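Local coordinates for protein pectate lyase II (Xanthomonas campestris pv. campestris, PDB 2QX3) that probably cleaves pectate by beta-elimination and is a secreted polysaccharide lyase folded as a parallel beta-helix, at residues L39-T44 / V74-A79. Numbering follows the deposited sequence.
Sequences LVLNYT and VTIKGA
L39-Y43 and V74-G78 run as adjacent parallel strands, their axes 4.7 Å apart and their N-to-C directions 8° apart, in register from L39 beside V74 to Y43 beside G78. Five backbone hydrogen bonds join them in the usual parallel pattern: T75 N bonds to L39 O; L41 bonds through N to T75 O and through O to K77 N, flanking I76; Y43 does the same with K77 and A79, flanking G78. The straightest runs from K77 N to L41 O (2.9 Å, 174° at the hydrogen); the last, A79 N to Y43 O (2.8 Å), arrives tilted 23° from the carbonyl plane, where the strands give way to loop.

Two aliphatic pairs line up on one face: L39 CD2 meets V74 CG1 at 4.3 Å, and L41 CD1 meets I76 CG1 at the same spacing, both loose apolar contacts. G78 offers Y43 no side chain across the pair; with CG anti to the backbone N, the tyrosine ring swings off the partner strand and meets F86 edge-to-face, while OH bonds to A83 O and the side chain touches M102. On the other face V40 CG1 lies alongside T75 CB (4.1 Å), both side chains pointing the same way, and T75 OG1 bonds to G12 N. Just past strand 74-78, A79 CB sits 3.4 Å from Y43 O.

Two successive coils of the parallel beta-helix are thus joined: strand 18-20 flanks 39-43, strand 97-105 pairs with 74-78 on its other edge, and helix 23-32 covers L41 with M26, A29 and I30 and Y43 with M26.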
ATOM      1  N   LEU A  39       7.488 -21.010   3.576  1.00 18.79           N
ATOM      2  CA  LEU A  39       6.107 -21.440   3.571  1.00 18.50           C
ATOM      3  C   LEU A  39       5.382 -20.704   2.447  1.00 18.63           C
ATOM      4  O   LEU A  39       5.479 -19.483   2.352  1.00 18.36           O
ATOM      5  CB  LEU A  39       5.450 -21.129   4.925  1.00 18.71           C
ATOM      6  CG  LEU A  39       3.929 -21.305   4.998  1.00 18.70           C
ATOM      7  CD1 LEU A  39       3.547 -22.803   4.962  1.00 20.78           C
ATOM      8  CD2 LEU A  39       3.327 -20.593   6.208  1.00 18.53           C
ATOM      9  N   VAL A  40       4.674 -21.451   1.597  1.00 18.26           N
ATOM     10  CA  VAL A  40       3.873 -20.861   0.534  1.00 18.68           C
ATOM     11  C   VAL A  40       2.424 -21.263   0.745  1.00 19.11           C
ATOM     12  O   VAL A  40       2.113 -22.456   0.823  1.00 19.83           O
ATOM     13  CB  VAL A  40       4.348 -21.296  -0.887  1.00 18.27           C
ATOM     14  CG1 VAL A  40       3.499 -20.621  -1.981  1.00 18.54           C
ATOM     15  CG2 VAL A  40       5.817 -20.985  -1.086  1.00 17.54           C
ATOM     16  N   LEU A  41       1.552 -20.265   0.853  1.00 19.13           N
ATOM     17  CA  LEU A  41       0.127 -20.490   1.022  1.00 19.56           C
ATOM     18  C   LEU A  41      -0.651 -20.068  -0.216  1.00 19.43           C
ATOM     19  O   LEU A  41      -0.626 -18.902  -0.619  1.00 18.97           O
ATOM     20  CB  LEU A  41      -0.400 -19.755   2.266  1.00 19.73           C
ATOM     21  CG  LEU A  41       0.375 -20.007   3.569  1.00 20.85           C
ATOM     22  CD1 LEU A  41      -0.055 -19.058   4.677  1.00 22.11           C
ATOM     23  CD2 LEU A  41       0.206 -21.444   4.028  1.00 19.27           C
ATOM     24  N   ASN A  42      -1.326 -21.039  -0.816  1.00 19.11           N
ATOM     25  CA  ASN A  42      -2.188 -20.806  -1.955  1.00 19.17           C
ATOM     26  C   ASN A  42      -3.620 -20.647  -1.481  1.00 19.20           C
ATOM     27  O   ASN A  42      -4.278 -21.625  -1.124  1.00 19.18           O
ATOM     28  CB  ASN A  42      -2.068 -21.961  -2.966  1.00 19.61           C
ATOM     29  CG  ASN A  42      -3.003 -21.804  -4.163  1.00 20.08           C
ATOM     30  OD1 ASN A  42      -3.797 -22.691  -4.458  1.00 20.93           O
ATOM     31  ND2 ASN A  42      -2.909 -20.675  -4.851  1.00 19.75           N
ATOM     32  N   TYR A  43      -4.103 -19.408  -1.475  1.00 19.03           N
ATOM     33  CA  TYR A  43      -5.465 -19.136  -1.030  1.00 19.01           C
ATOM     34  C   TYR A  43      -6.517 -19.343  -2.124  1.00 19.33           C
ATOM     35  O   TYR A  43      -6.491 -18.686  -3.165  1.00 19.14           O
ATOM     36  CB  TYR A  43      -5.580 -17.730  -0.431  1.00 18.48           C
ATOM     37  CG  TYR A  43      -7.001 -17.338  -0.138  1.00 18.23           C
ATOM     38  CD1 TYR A  43      -7.720 -17.972   0.875  1.00 17.37           C
ATOM     39  CD2 TYR A  43      -7.634 -16.354  -0.883  1.00 16.61           C
ATOM     40  CE1 TYR A  43      -9.024 -17.631   1.148  1.00 16.87           C
ATOM     41  CE2 TYR A  43      -8.949 -16.005  -0.619  1.00 17.68           C
ATOM     42  CZ  TYR A  43      -9.630 -16.646   0.407  1.00 16.77           C
ATOM     43  OH  TYR A  43     -10.928 -16.322   0.682  1.00 17.74           O
ATOM     44  N   THR A  44      -7.462 -20.241  -1.847  1.00 19.63           N
ATOM     45  CA  THR A  44      -8.440 -20.686  -2.842  1.00 20.22           C
ATOM     46  C   THR A  44      -9.881 -20.239  -2.563  1.00 20.39           C
ATOM     47  O   THR A  44     -10.766 -20.461  -3.377  1.00 20.43           O
ATOM     48  CB  THR A  44      -8.422 -22.232  -2.969  1.00 20.23           C
ATOM     49  OG1 THR A  44      -8.807 -22.808  -1.719  1.00 19.71           O
ATOM     50  CG2 THR A  44      -7.030 -22.732  -3.349  1.00 20.07           C
ATOM     51  N   VAL A  74       7.770 -16.286   3.945  1.00 18.92           N
ATOM     52  CA  VAL A  74       6.378 -16.641   3.694  1.00 18.41           C
ATOM     53  C   VAL A  74       5.861 -15.976   2.423  1.00 18.42           C
ATOM     54  O   VAL A  74       6.001 -14.767   2.243  1.00 18.44           O
ATOM     55  CB  VAL A  74       5.473 -16.247   4.875  1.00 18.31           C
ATOM     56  CG1 VAL A  74       4.029 -16.630   4.587  1.00 18.83           C
ATOM     57  CG2 VAL A  74       5.959 -16.901   6.158  1.00 17.80           C
ATOM     58  N   THR A  75       5.264 -16.774   1.544  1.00 18.45           N
ATOM     59  CA  THR A  75       4.422 -16.246   0.478  1.00 18.02           C
ATOM     60  C   THR A  75       2.946 -16.504   0.761  1.00 18.40           C
ATOM     61  O   THR A  75       2.546 -17.634   1.043  1.00 18.03           O
ATOM     62  CB  THR A  75       4.788 -16.858  -0.886  1.00 18.03           C
ATOM     63  OG1 THR A  75       6.177 -16.631  -1.159  1.00 17.37           O
ATOM     64  CG2 THR A  75       3.951 -16.234  -1.993  1.00 17.09           C
ATOM     65  N   ILE A  76       2.140 -15.450   0.684  1.00 18.11           N
ATOM     66  CA  ILE A  76       0.698 -15.596   0.597  1.00 18.18           C
ATOM     67  C   ILE A  76       0.285 -15.215  -0.811  1.00 18.18           C
ATOM     68  O   ILE A  76       0.478 -14.067  -1.234  1.00 17.87           O
ATOM     69  CB  ILE A  76      -0.049 -14.707   1.612  1.00 17.98           C
ATOM     70  CG1 ILE A  76       0.301 -15.136   3.044  1.00 18.99           C
ATOM     71  CG2 ILE A  76      -1.559 -14.782   1.382  1.00 17.23           C
ATOM     72  CD1 ILE A  76      -0.160 -14.169   4.113  1.00 21.65           C
ATOM     73  N   LYS A  77      -0.271 -16.172  -1.551  1.00 18.39           N
ATOM     74  CA  LYS A  77      -0.744 -15.901  -2.901  0.50 18.56           C
ATOM     75  C   LYS A  77      -2.184 -16.354  -3.134  1.00 18.85           C
ATOM     76  O   LYS A  77      -2.548 -17.481  -2.776  1.00 19.09           O
ATOM     77  CB  LYS A  77       0.188 -16.529  -3.940  0.50 18.52           C
ATOM     78  CG  LYS A  77      -0.028 -15.971  -5.334  0.50 18.09           C
ATOM     79  CD  LYS A  77       1.093 -16.335  -6.280  0.50 18.47           C
ATOM     80  CE  LYS A  77       0.833 -15.730  -7.642  0.50 17.70           C
ATOM     81  NZ  LYS A  77      -0.535 -16.035  -8.118  0.50 17.13           N
ATOM     82  N   GLY A  78      -2.984 -15.479  -3.743  1.00 18.70           N
ATOM     83  CA  GLY A  78      -4.336 -15.820  -4.111  1.00 18.45           C
ATOM     84  C   GLY A  78      -4.308 -16.624  -5.393  1.00 18.98           C
ATOM     85  O   GLY A  78      -3.587 -16.286  -6.334  1.00 18.21           O
ATOM     86  N   ALA A  79      -5.080 -17.707  -5.427  1.00 19.57           N
ATOM     87  CA  ALA A  79      -5.366 -18.380  -6.689  1.00 19.88           C
ATOM     88  C   ALA A  79      -6.154 -17.420  -7.597  1.00 20.41           C
ATOM     89  O   ALA A  79      -6.755 -16.450  -7.113  1.00 20.68           O
ATOM     90  CB  ALA A  79      -6.151 -19.659  -6.436  1.00 19.55           C
TER